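Local coordinates for protein exported gluconolactonase (Xanthomonas campestris pv. campestris, PDB 3DR2) that probably hydrolyses glucono-1,5-lactone to gluconate, as a dimeric, calcium-binding gluconolactonase of the SMP-30 family built on a six-bladed beta-propeller, at residues Cys5-Gly11 with Asp75-Val80; Ser214-Thr218 with Gly239-Phe244; Leu99-Glu103 with Asp135-Ala139. All blocks are in the same frame, centred on the assembly; numbering follows the deposited sequence.

Interaction 1: Cys5-Gly11 with Asp75-Val80; sequences CRVRPAG and DGTVDV
Val78 faces both Val7 and Arg8 across an antiparallel strand pair. Val78 O accepts from Val7 N at 2.9 Å and, weakly, from Arg8 N at 3.3 Å, while Val78 N donates to Arg8 O at 3.1 Å. Two residues opposite one make a classic beta bulge, shifting the register by one. The valine's two methyls serve the same neighbours: CG1, anti to the backbone N (chi1 179°), meets Val7 CG2 at 3.5 Å, and CG2 lies against CB and CD of Arg8. A branched apolar residue suits this buried position. Arg8 runs extended from CG to NE, and its NH1 donates to Gly76 O at 2.9 Å and Gly11 O at 3.1 Å, each met from above the carbonyl plane. This long cationic side chain thus ties Gly76 to Gly11. Gly76, with a positive phi of 99°, fits there because a CB would collide with Gly11 O and also press on the carbonyl oxygen of Asp75. At the other end Val80 N donates to Cys5 O at 2.9 Å; the side chains of Val80 and Val7 cross at roughly a right angle, with CG2 of Val80 3.8 Å from CG1 of Val7. Cys5 is disulfide-bonded to Cys160 of the second subunit. Strand 6-8 edges a five-stranded sheet beside 78-83; Val80 touches Leu70 of strand 68-73, and Tyr41 of strand 38-41 packs on Val7, Arg8 and Val78.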
ATOM      1  N   CYS A   5      11.168 -12.159  -2.544  1.00 24.22           N
ATOM      2  CA  CYS A   5      10.322 -13.277  -2.164  1.00 24.30           C
ATOM      3  C   CYS A   5       9.227 -13.596  -3.171  1.00 20.48           C
ATOM      4  O   CYS A   5       8.877 -12.778  -4.024  1.00 20.93           O
ATOM      5  CB  CYS A   5       9.710 -13.071  -0.772  1.00 26.92           C
ATOM      6  SG  CYS A   5       8.320 -11.904  -0.611  1.00 28.21           S
ATOM      7  N   ARG A   6       8.718 -14.817  -3.089  1.00 20.05           N
ATOM      8  CA  ARG A   6       7.659 -15.273  -3.975  1.00 19.25           C
ATOM      9  C   ARG A   6       6.326 -14.906  -3.334  1.00 20.14           C
ATOM     10  O   ARG A   6       6.036 -15.342  -2.218  1.00 20.72           O
ATOM     11  CB  ARG A   6       7.745 -16.788  -4.160  1.00 21.50           C
ATOM     12  CG  ARG A   6       6.675 -17.352  -5.074  1.00 22.80           C
ATOM     13  CD  ARG A   6       6.443 -18.819  -4.791  1.00 27.81           C
ATOM     14  NE  ARG A   6       7.672 -19.593  -4.922  1.00 31.36           N
ATOM     15  CZ  ARG A   6       7.771 -20.890  -4.646  1.00 31.94           C
ATOM     16  NH1 ARG A   6       8.933 -21.512  -4.799  1.00 32.07           N
ATOM     17  NH2 ARG A   6       6.710 -21.560  -4.213  1.00 30.81           N
ATOM     18  N   VAL A   7       5.521 -14.104  -4.028  1.00 17.97           N
ATOM     19  CA  VAL A   7       4.230 -13.686  -3.495  1.00 17.70           C
ATOM     20  C   VAL A   7       3.034 -14.486  -4.020  1.00 16.22           C
ATOM     21  O   VAL A   7       1.915 -14.304  -3.555  1.00 16.86           O
ATOM     22  CB  VAL A   7       3.993 -12.169  -3.718  1.00 16.82           C
ATOM     23  CG1 VAL A   7       4.924 -11.365  -2.813  1.00 18.69           C
ATOM     24  CG2 VAL A   7       4.233 -11.807  -5.172  1.00 18.12           C
ATOM     25  N   ARG A   8       3.274 -15.354  -5.001  1.00 17.22           N
ATOM     26  CA  ARG A   8       2.228 -16.233  -5.530  1.00 19.33           C
ATOM     27  C   ARG A   8       2.904 -17.506  -6.020  1.00 17.96           C
ATOM     28  O   ARG A   8       3.828 -17.454  -6.825  1.00 16.17           O
ATOM     29  CB  ARG A   8       1.457 -15.606  -6.700  1.00 18.68           C
ATOM     30  CG  ARG A   8       0.276 -16.484  -7.166  1.00 20.75           C
ATOM     31  CD  ARG A   8      -0.266 -16.062  -8.531  1.00 19.16           C
ATOM     32  NE  ARG A   8      -1.509 -16.740  -8.909  1.00 19.55           N
ATOM     33  CZ  ARG A   8      -1.585 -17.942  -9.475  1.00 22.36           C
ATOM     34  NH1 ARG A   8      -0.487 -18.637  -9.741  1.00 19.18           N
ATOM     35  NH2 ARG A   8      -2.770 -18.443  -9.801  1.00 21.81           N
ATOM     36  N   PRO A   9       2.470 -18.667  -5.518  1.00 19.40           N
ATOM     37  CA  PRO A   9       3.091 -19.915  -5.970  1.00 19.80           C
ATOM     38  C   PRO A   9       2.675 -20.233  -7.398  1.00 20.03           C
ATOM     39  O   PRO A   9       1.695 -19.687  -7.899  1.00 18.72           O
ATOM     40  CB  PRO A   9       2.565 -20.946  -4.971  1.00 21.33           C
ATOM     41  CG  PRO A   9       1.221 -20.403  -4.607  1.00 24.35           C
ATOM     42  CD  PRO A   9       1.499 -18.916  -4.441  1.00 20.98           C
ATOM     43  N   ALA A  10       3.427 -21.107  -8.056  1.00 20.30           N
ATOM     44  CA  ALA A  10       3.091 -21.495  -9.416  1.00 21.16           C
ATOM     45  C   ALA A  10       1.688 -22.081  -9.347  1.00 22.25           C
ATOM     46  O   ALA A  10       1.278 -22.599  -8.308  1.00 23.48           O
ATOM     47  CB  ALA A  10       4.077 -22.541  -9.925  1.00 21.38           C
ATOM     48  N   GLY A  11       0.947 -21.993 -10.441  1.00 22.96           N
ATOM     49  CA  GLY A  11      -0.402 -22.519 -10.439  1.00 23.94           C
ATOM     50  C   GLY A  11      -1.243 -21.873 -11.514  1.00 25.33           C
ATOM     51  O   GLY A  11      -0.970 -20.735 -11.920  1.00 23.53           O
ATOM     52  N   ASP A  75       4.606 -19.930 -15.419  1.00 21.83           N
ATOM     53  CA  ASP A  75       4.014 -21.063 -14.715  1.00 21.24           C
ATOM     54  C   ASP A  75       3.049 -20.547 -13.643  1.00 20.74           C
ATOM     55  O   ASP A  75       2.507 -21.314 -12.841  1.00 19.45           O
ATOM     56  CB  ASP A  75       5.107 -21.949 -14.101  1.00 22.02           C
ATOM     57  CG  ASP A  75       5.782 -21.312 -12.910  1.00 24.09           C
ATOM     58  OD1 ASP A  75       5.931 -20.073 -12.896  1.00 25.44           O
ATOM     59  OD2 ASP A  75       6.179 -22.061 -11.993  1.00 28.28           O
ATOM     60  N   GLY A  76       2.835 -19.231 -13.645  1.00 20.14           N
ATOM     61  CA  GLY A  76       1.917 -18.618 -12.700  1.00 17.69           C
ATOM     62  C   GLY A  76       2.559 -17.989 -11.484  1.00 18.21           C
ATOM     63  O   GLY A  76       1.904 -17.263 -10.732  1.00 18.50           O
ATOM     64  N   THR A  77       3.837 -18.276 -11.278  1.00 15.63           N
ATOM     65  CA  THR A  77       4.564 -17.732 -10.140  1.00 18.23           C
ATOM     66  C   THR A  77       4.712 -16.225 -10.265  1.00 18.88           C
ATOM     67  O   THR A  77       4.839 -15.702 -11.372  1.00 16.25           O
ATOM     68  CB  THR A  77       5.980 -18.321 -10.050  1.00 18.95           C
ATOM     69  OG1 THR A  77       5.900 -19.740  -9.893  1.00 20.84           O
ATOM     70  CG2 THR A  77       6.734 -17.722  -8.869  1.00 18.42           C
ATOM     71  N   VAL A  78       4.660 -15.534  -9.129  1.00 16.44           N
ATOM     72  CA  VAL A  78       4.857 -14.092  -9.105  1.00 15.84           C
ATOM     73  C   VAL A  78       5.934 -13.853  -8.053  1.00 16.01           C
ATOM     74  O   VAL A  78       5.789 -14.264  -6.895  1.00 15.03           O
ATOM     75  CB  VAL A  78       3.572 -13.313  -8.723  1.00 15.57           C
ATOM     76  CG1 VAL A  78       3.869 -11.812  -8.701  1.00 17.28           C
ATOM     77  CG2 VAL A  78       2.463 -13.599  -9.730  1.00 19.31           C
ATOM     78  N   ASP A  79       7.021 -13.214  -8.471  1.00 16.32           N
ATOM     79  CA  ASP A  79       8.142 -12.913  -7.591  1.00 16.33           C
ATOM     80  C   ASP A  79       8.314 -11.408  -7.448  1.00 16.39           C
ATOM     81  O   ASP A  79       7.896 -10.644  -8.311  1.00 14.72           O
ATOM     82  CB  ASP A  79       9.441 -13.486  -8.167  1.00 19.53           C
ATOM     83  CG  ASP A  79       9.426 -14.990  -8.258  1.00 21.36           C
ATOM     84  OD1 ASP A  79       9.117 -15.626  -7.231  1.00 20.14           O
ATOM     85  OD2 ASP A  79       9.729 -15.534  -9.344  1.00 24.34           O
ATOM     86  N   VAL A  80       8.929 -10.988  -6.348  1.00 16.17           N
ATOM     87  CA  VAL A  80       9.198  -9.572  -6.145  1.00 16.38           C
ATOM     88  C   VAL A  80      10.543  -9.309  -6.827  1.00 16.80           C
ATOM     89  O   VAL A  80      11.570  -9.864  -6.419  1.00 18.53           O
ATOM     90  CB  VAL A  80       9.309  -9.224  -4.644  1.00 16.21           C
ATOM     91  CG1 VAL A  80       9.676  -7.749  -4.478  1.00 17.44           C
ATOM     92  CG2 VAL A  80       7.989  -9.521  -3.940  1.00 15.43           C
TER
HETATM   93  O   HOH W   1       9.835 -18.260  -6.918  1.00 26.59           O

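Interaction 2: Ser214-Thr218 with Gly239-Phe244; sequences SVEIT and GLPDGF. With CA (calcium ion), chain D.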
ATOM      1  N   SER A 214      -9.299  18.683 -20.780  1.00 23.77           N
ATOM      2  CA  SER A 214     -10.013  17.557 -21.357  1.00 22.43           C
ATOM      3  C   SER A 214      -9.373  16.226 -20.971  1.00 22.29           C
ATOM      4  O   SER A 214      -8.149  16.116 -20.917  1.00 22.87           O
ATOM      5  CB  SER A 214     -10.012  17.689 -22.881  1.00 23.93           C
ATOM      6  OG  SER A 214     -10.694  16.614 -23.497  1.00 27.73           O
ATOM      7  N   VAL A 215     -10.202  15.229 -20.672  1.00 19.88           N
ATOM      8  CA  VAL A 215      -9.695  13.895 -20.358  1.00 19.28           C
ATOM      9  C   VAL A 215      -9.777  13.209 -21.712  1.00 19.21           C
ATOM     10  O   VAL A 215     -10.872  12.993 -22.235  1.00 19.43           O
ATOM     11  CB  VAL A 215     -10.590  13.148 -19.353  1.00 19.95           C
ATOM     12  CG1 VAL A 215     -10.136  11.701 -19.249  1.00 18.73           C
ATOM     13  CG2 VAL A 215     -10.513  13.813 -17.988  1.00 19.55           C
ATOM     14  N   GLU A 216      -8.629  12.864 -22.282  1.00 17.65           N
ATOM     15  CA  GLU A 216      -8.623  12.272 -23.606  1.00 18.30           C
ATOM     16  C   GLU A 216      -7.289  11.635 -23.954  1.00 17.75           C
ATOM     17  O   GLU A 216      -6.323  11.693 -23.192  1.00 17.55           O
ATOM     18  CB  GLU A 216      -8.880  13.371 -24.642  1.00 19.54           C
ATOM     19  CG  GLU A 216      -7.742  14.401 -24.666  1.00 21.78           C
ATOM     20  CD  GLU A 216      -7.863  15.443 -25.768  1.00 24.18           C
ATOM     21  OE1 GLU A 216      -6.879  15.634 -26.515  1.00 23.16           O
ATOM     22  OE2 GLU A 216      -8.933  16.075 -25.883  1.00 25.15           O
ATOM     23  N   ILE A 217      -7.265  11.022 -25.129  1.00 17.83           N
ATOM     24  CA  ILE A 217      -6.051  10.450 -25.678  1.00 19.27           C
ATOM     25  C   ILE A 217      -5.769  11.436 -26.801  1.00 19.17           C
ATOM     26  O   ILE A 217      -6.625  11.682 -27.662  1.00 19.06           O
ATOM     27  CB  ILE A 217      -6.256   9.051 -26.277  1.00 18.60           C
ATOM     28  CG1 ILE A 217      -6.641   8.063 -25.174  1.00 18.31           C
ATOM     29  CG2 ILE A 217      -4.966   8.591 -26.959  1.00 17.98           C
ATOM     30  CD1 ILE A 217      -6.850   6.648 -25.675  1.00 21.10           C
ATOM     31  N   THR A 218      -4.580  12.022 -26.768  1.00 19.92           N
ATOM     32  CA  THR A 218      -4.173  13.010 -27.754  1.00 19.64           C
ATOM     33  C   THR A 218      -3.142  12.411 -28.702  1.00 20.75           C
ATOM     34  O   THR A 218      -2.362  11.549 -28.313  1.00 19.42           O
ATOM     35  CB  THR A 218      -3.556  14.230 -27.047  1.00 19.73           C
ATOM     36  OG1 THR A 218      -4.417  14.640 -25.977  1.00 20.14           O
ATOM     37  CG2 THR A 218      -3.375  15.383 -28.020  1.00 24.29           C
ATOM     38  N   GLY A 239     -14.521   6.598 -17.264  1.00 20.88           N
ATOM     39  CA  GLY A 239     -13.281   6.689 -16.526  1.00 20.17           C
ATOM     40  C   GLY A 239     -12.164   7.404 -17.251  1.00 22.08           C
ATOM     41  O   GLY A 239     -12.397   8.220 -18.146  1.00 22.00           O
ATOM     42  N   LEU A 240     -10.939   7.071 -16.870  1.00 18.80           N
ATOM     43  CA  LEU A 240      -9.762   7.704 -17.442  1.00 21.48           C
ATOM     44  C   LEU A 240      -8.934   6.814 -18.352  1.00 19.36           C
ATOM     45  O   LEU A 240      -8.693   5.649 -18.037  1.00 17.42           O
ATOM     46  CB  LEU A 240      -8.848   8.180 -16.315  1.00 21.19           C
ATOM     47  CG  LEU A 240      -9.467   8.997 -15.182  1.00 22.77           C
ATOM     48  CD1 LEU A 240      -8.542   8.996 -13.981  1.00 25.71           C
ATOM     49  CD2 LEU A 240      -9.740  10.400 -15.668  1.00 24.30           C
ATOM     50  N   PRO A 241      -8.498   7.351 -19.502  1.00 17.39           N
ATOM     51  CA  PRO A 241      -7.670   6.548 -20.402  1.00 17.78           C
ATOM     52  C   PRO A 241      -6.271   6.729 -19.801  1.00 17.14           C
ATOM     53  O   PRO A 241      -5.515   7.612 -20.201  1.00 17.02           O
ATOM     54  CB  PRO A 241      -7.842   7.252 -21.747  1.00 17.03           C
ATOM     55  CG  PRO A 241      -8.038   8.683 -21.358  1.00 17.65           C
ATOM     56  CD  PRO A 241      -8.960   8.585 -20.165  1.00 17.72           C
ATOM     57  N   ASP A 242      -5.974   5.909 -18.798  1.00 16.18           N
ATOM     58  CA  ASP A 242      -4.721   5.951 -18.054  1.00 14.58           C
ATOM     59  C   ASP A 242      -3.542   5.498 -18.907  1.00 16.31           C
ATOM     60  O   ASP A 242      -2.870   6.309 -19.538  1.00 16.45           O
ATOM     61  CB  ASP A 242      -4.859   5.056 -16.821  1.00 15.45           C
ATOM     62  CG  ASP A 242      -3.922   5.442 -15.698  1.00 15.34           C
ATOM     63  OD1 ASP A 242      -2.737   5.720 -15.973  1.00 15.17           O
ATOM     64  OD2 ASP A 242      -4.368   5.442 -14.529  1.00 17.39           O
ATOM     65  N   GLY A 243      -3.288   4.195 -18.911  1.00 14.97           N
ATOM     66  CA  GLY A 243      -2.205   3.654 -19.710  1.00 14.71           C
ATOM     67  C   GLY A 243      -2.794   2.908 -20.893  1.00 15.10           C
ATOM     68  O   GLY A 243      -3.949   2.487 -20.846  1.00 13.73           O
ATOM     69  N   PHE A 244      -2.013   2.745 -21.953  1.00 13.69           N
ATOM     70  CA  PHE A 244      -2.494   2.046 -23.140  1.00 14.70           C
ATOM     71  C   PHE A 244      -1.327   1.570 -23.996  1.00 16.59           C
ATOM     72  O   PHE A 244      -0.178   1.939 -23.755  1.00 15.37           O
ATOM     73  CB  PHE A 244      -3.395   2.979 -23.954  1.00 13.97           C
ATOM     74  CG  PHE A 244      -2.761   4.305 -24.275  1.00 15.54           C
ATOM     75  CD1 PHE A 244      -1.907   4.440 -25.364  1.00 15.49           C
ATOM     76  CD2 PHE A 244      -3.015   5.417 -23.478  1.00 15.31           C
ATOM     77  CE1 PHE A 244      -1.312   5.669 -25.657  1.00 16.35           C
ATOM     78  CE2 PHE A 244      -2.427   6.649 -23.760  1.00 17.37           C
ATOM     79  CZ  PHE A 244      -1.573   6.775 -24.852  1.00 15.29           C
TER
HETATM   80 CA    CA D 707      -0.373   5.890 -15.614  1.00  1.00          CA
HETATM   81  O   HOH W   2      -0.068   5.437 -17.946  1.00 14.52           O
HETATM   82  O   HOH W   3      -0.797   6.419 -13.162  1.00 16.93           O
HETATM   83  O   HOH W   4       1.703   4.684 -15.424  1.00 13.53           O
HETATM   84  O   HOH W   5      -1.125   3.625 -16.169  1.00 24.65           O
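Val215 sets its CG1 methyl against the ring of Pro241, where CD lies 3.5 Å away, tighter than usual for two carbons. The same CG1 reaches Leu240 CD2 at 3.8 Å, the side chains crossing at about a right angle. Further along, Ile217 lies alongside Pro241, the two pointing opposite ways, with Ile217 CG1 3.7 Å from Pro241 CB. No hydrogen bond joins the segments, so the contact is van der Waals throughout, and a rigid proline suits it: Pro241 is the centre of an inverse gamma turn, closed by a weak bond from Asp242 N to Leu240 O. Beyond this turn, Asp242 points the other way: with CG anti to the backbone N (chi1 -156°), OD1 is carried to the calcium ion, 2.4 Å away. Four waters and Glu48, Asn134 and Asn191 complete the metal site. On the strand, Glu216 turns from the loop, its carboxylate taking bonds from Ser214 OG on OE2 and, at 2.7 Å, from Thr218 OG1 on OE1. Strand 216-223 lies between 201-206 and 226-234 in one sheet; the loop leads from 226-234 into 244-246 of the next, and Ile217 touches Leu252 and Ser254 there.

Interaction 3: Leu99-Glu103 with Asp135-Ala139; sequences LVHCE and DLIVA
Cys102 and Leu136 meet through sulfur and carbon: SG lies 3.7 Å from Leu136 CB and 3.8 Å from Leu136 CD2, and it also rests on the backbone of Asp135, just before Leu136, 3.5 Å from Asp135 C. The leucine's other methyl, CD1, reaches Val100 CG2 at 3.7 Å, the two side chains crossing obliquely. Leu136 can serve both neighbours because its CG sits between the backbone N and the carbonyl carbon (chi1 78°), which sends the fork across to the opposite strand. Val100 CG2 further touches Val138 CG2 at 4.1 Å. A small polarisable cysteine suits the place where the backbones come closer, while branched aliphatics fill the wider part. The strands run nearly antiparallel, at 156°, but their axes stay 7.9 Å apart without a hydrogen bond between them. They belong to different sheets: 99-103 is the second strand of one propeller blade and 136-138 the first strand of the next, so this is the face-to-face packing of successive blades. Around this layer, Val100 also touches Ala92 of its own sheet and Ile144 of the facing one, Cys102 touches Pro133, and Leu136 touches Phe146. His101, on the reverse side of its strand, bonds through ND1 to Asn91 and through NE2 to Ser112. Asp135, next to the calcium ligand Asn134, accepts from Leu136 N on OD2 at 2.8 Å and from Asn281 ND2 on OD1.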
ATOM      1  N   LEU A  99      15.421  -3.287 -17.636  1.00 15.17           N
ATOM      2  CA  LEU A  99      14.183  -2.652 -17.210  1.00 16.93           C
ATOM      3  C   LEU A  99      14.429  -1.183 -16.905  1.00 17.49           C
ATOM      4  O   LEU A  99      15.411  -0.841 -16.247  1.00 17.37           O
ATOM      5  CB  LEU A  99      13.633  -3.320 -15.946  1.00 16.45           C
ATOM      6  CG  LEU A  99      13.310  -4.812 -15.981  1.00 16.56           C
ATOM      7  CD1 LEU A  99      12.660  -5.208 -14.664  1.00 17.33           C
ATOM      8  CD2 LEU A  99      12.382  -5.116 -17.152  1.00 17.73           C
ATOM      9  N   VAL A 100      13.545  -0.319 -17.399  1.00 15.05           N
ATOM     10  CA  VAL A 100      13.628   1.110 -17.121  1.00 16.00           C
ATOM     11  C   VAL A 100      12.357   1.432 -16.343  1.00 15.53           C
ATOM     12  O   VAL A 100      11.315   0.815 -16.578  1.00 13.60           O
ATOM     13  CB  VAL A 100      13.720   1.952 -18.413  1.00 18.59           C
ATOM     14  CG1 VAL A 100      15.088   1.735 -19.067  1.00 19.52           C
ATOM     15  CG2 VAL A 100      12.613   1.564 -19.378  1.00 19.90           C
ATOM     16  N   HIS A 101      12.444   2.393 -15.426  1.00 14.83           N
ATOM     17  CA  HIS A 101      11.314   2.725 -14.558  1.00 13.58           C
ATOM     18  C   HIS A 101      11.019   4.203 -14.349  1.00 14.86           C
ATOM     19  O   HIS A 101      11.909   5.046 -14.441  1.00 15.58           O
ATOM     20  CB  HIS A 101      11.555   2.145 -13.158  1.00 15.60           C
ATOM     21  CG  HIS A 101      12.163   0.779 -13.154  1.00 14.68           C
ATOM     22  ND1 HIS A 101      11.418  -0.371 -13.313  1.00 12.75           N
ATOM     23  CD2 HIS A 101      13.449   0.376 -13.006  1.00 15.21           C
ATOM     24  CE1 HIS A 101      12.217  -1.421 -13.261  1.00 14.08           C
ATOM     25  NE2 HIS A 101      13.455  -0.996 -13.075  1.00 14.59           N
ATOM     26  N   CYS A 102       9.756   4.483 -14.030  1.00 13.26           N
ATOM     27  CA  CYS A 102       9.292   5.822 -13.684  1.00 13.77           C
ATOM     28  C   CYS A 102       9.106   5.726 -12.179  1.00 13.50           C
ATOM     29  O   CYS A 102       8.374   4.853 -11.706  1.00 11.79           O
ATOM     30  CB  CYS A 102       7.934   6.124 -14.309  1.00 13.65           C
ATOM     31  SG  CYS A 102       7.997   6.580 -16.035  1.00 27.83           S
ATOM     32  N   GLU A 103       9.759   6.601 -11.422  1.00 12.29           N
ATOM     33  CA  GLU A 103       9.633   6.560  -9.971  1.00 14.25           C
ATOM     34  C   GLU A 103       9.060   7.854  -9.403  1.00 16.17           C
ATOM     35  O   GLU A 103       9.663   8.922  -9.533  1.00 14.69           O
ATOM     36  CB  GLU A 103      10.992   6.262  -9.328  1.00 15.17           C
ATOM     37  CG  GLU A 103      11.504   4.859  -9.640  1.00 17.48           C
ATOM     38  CD  GLU A 103      12.786   4.511  -8.900  1.00 16.18           C
ATOM     39  OE1 GLU A 103      13.038   5.114  -7.841  1.00 17.95           O
ATOM     40  OE2 GLU A 103      13.527   3.618  -9.366  1.00 18.02           O
ATOM     41  N   ASP A 135       4.525   7.309 -16.750  1.00 13.33           N
ATOM     42  CA  ASP A 135       4.625   6.161 -17.652  1.00 13.90           C
ATOM     43  C   ASP A 135       5.739   6.428 -18.665  1.00 15.28           C
ATOM     44  O   ASP A 135       6.110   7.585 -18.903  1.00 16.18           O
ATOM     45  CB  ASP A 135       3.275   5.936 -18.355  1.00 13.16           C
ATOM     46  CG  ASP A 135       3.065   4.491 -18.789  1.00 15.57           C
ATOM     47  OD1 ASP A 135       1.911   4.136 -19.132  1.00 14.63           O
ATOM     48  OD2 ASP A 135       4.041   3.711 -18.790  1.00 16.31           O
ATOM     49  N   LEU A 136       6.286   5.366 -19.250  1.00 13.12           N
ATOM     50  CA  LEU A 136       7.369   5.529 -20.219  1.00 14.14           C
ATOM     51  C   LEU A 136       7.381   4.441 -21.276  1.00 15.56           C
ATOM     52  O   LEU A 136       6.768   3.384 -21.107  1.00 13.47           O
ATOM     53  CB  LEU A 136       8.728   5.547 -19.502  1.00 14.96           C
ATOM     54  CG  LEU A 136       9.351   4.219 -19.044  1.00 15.87           C
ATOM     55  CD1 LEU A 136      10.659   4.512 -18.321  1.00 15.57           C
ATOM     56  CD2 LEU A 136       8.393   3.460 -18.126  1.00 16.38           C
ATOM     57  N   ILE A 137       8.072   4.725 -22.378  1.00 13.75           N
ATOM     58  CA  ILE A 137       8.215   3.787 -23.481  1.00 15.71           C
ATOM     59  C   ILE A 137       9.612   3.976 -24.048  1.00 15.22           C
ATOM     60  O   ILE A 137      10.275   4.978 -23.771  1.00 18.16           O
ATOM     61  CB  ILE A 137       7.179   4.038 -24.610  1.00 15.74           C
ATOM     62  CG1 ILE A 137       7.362   5.443 -25.195  1.00 17.33           C
ATOM     63  CG2 ILE A 137       5.772   3.843 -24.067  1.00 18.54           C
ATOM     64  CD1 ILE A 137       6.433   5.763 -26.366  1.00 17.31           C
ATOM     65  N   VAL A 138      10.068   3.004 -24.824  1.00 17.77           N
ATOM     66  CA  VAL A 138      11.383   3.081 -25.441  1.00 17.57           C
ATOM     67  C   VAL A 138      11.194   3.028 -26.953  1.00 19.66           C
ATOM     68  O   VAL A 138      10.594   2.088 -27.471  1.00 19.24           O
ATOM     69  CB  VAL A 138      12.271   1.904 -25.007  1.00 18.42           C
ATOM     70  CG1 VAL A 138      13.656   2.055 -25.614  1.00 20.91           C
ATOM     71  CG2 VAL A 138      12.353   1.851 -23.489  1.00 18.95           C
ATOM     72  N   ALA A 139      11.692   4.045 -27.652  1.00 18.75           N
ATOM     73  CA  ALA A 139      11.568   4.104 -29.104  1.00 21.51           C
ATOM     74  C   ALA A 139      12.571   3.170 -29.769  1.00 21.35           C
ATOM     75  O   ALA A 139      13.503   2.682 -29.128  1.00 22.28           O
ATOM     76  CB  ALA A 139      11.779   5.536 -29.592  1.00 22.06           C
TER

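Interaction 3 is buried, interactions 1 and 2 only partly so, and interaction 1 lies farthest out, its centre about 22 Å from the centre of the chain. Its chemistry differs accordingly: it is a within-sheet pairing knit by backbone hydrogen bonds and an arginine, at the dimer side of the propeller, whereas interactions 2 and 3 join separate blades by apolar contact with no hydrogen bond across. No strand is shared among the three. Interactions 2 and 3 share the metal neighbourhood. Gly243 CA of interaction 2 packs against Asp135 OD1 of interaction 3, 4.2 Å away, and Asp242 and the residue before Asp135 both bind the same calcium. Interactions 1 and 2 lie on opposite sides of the centre.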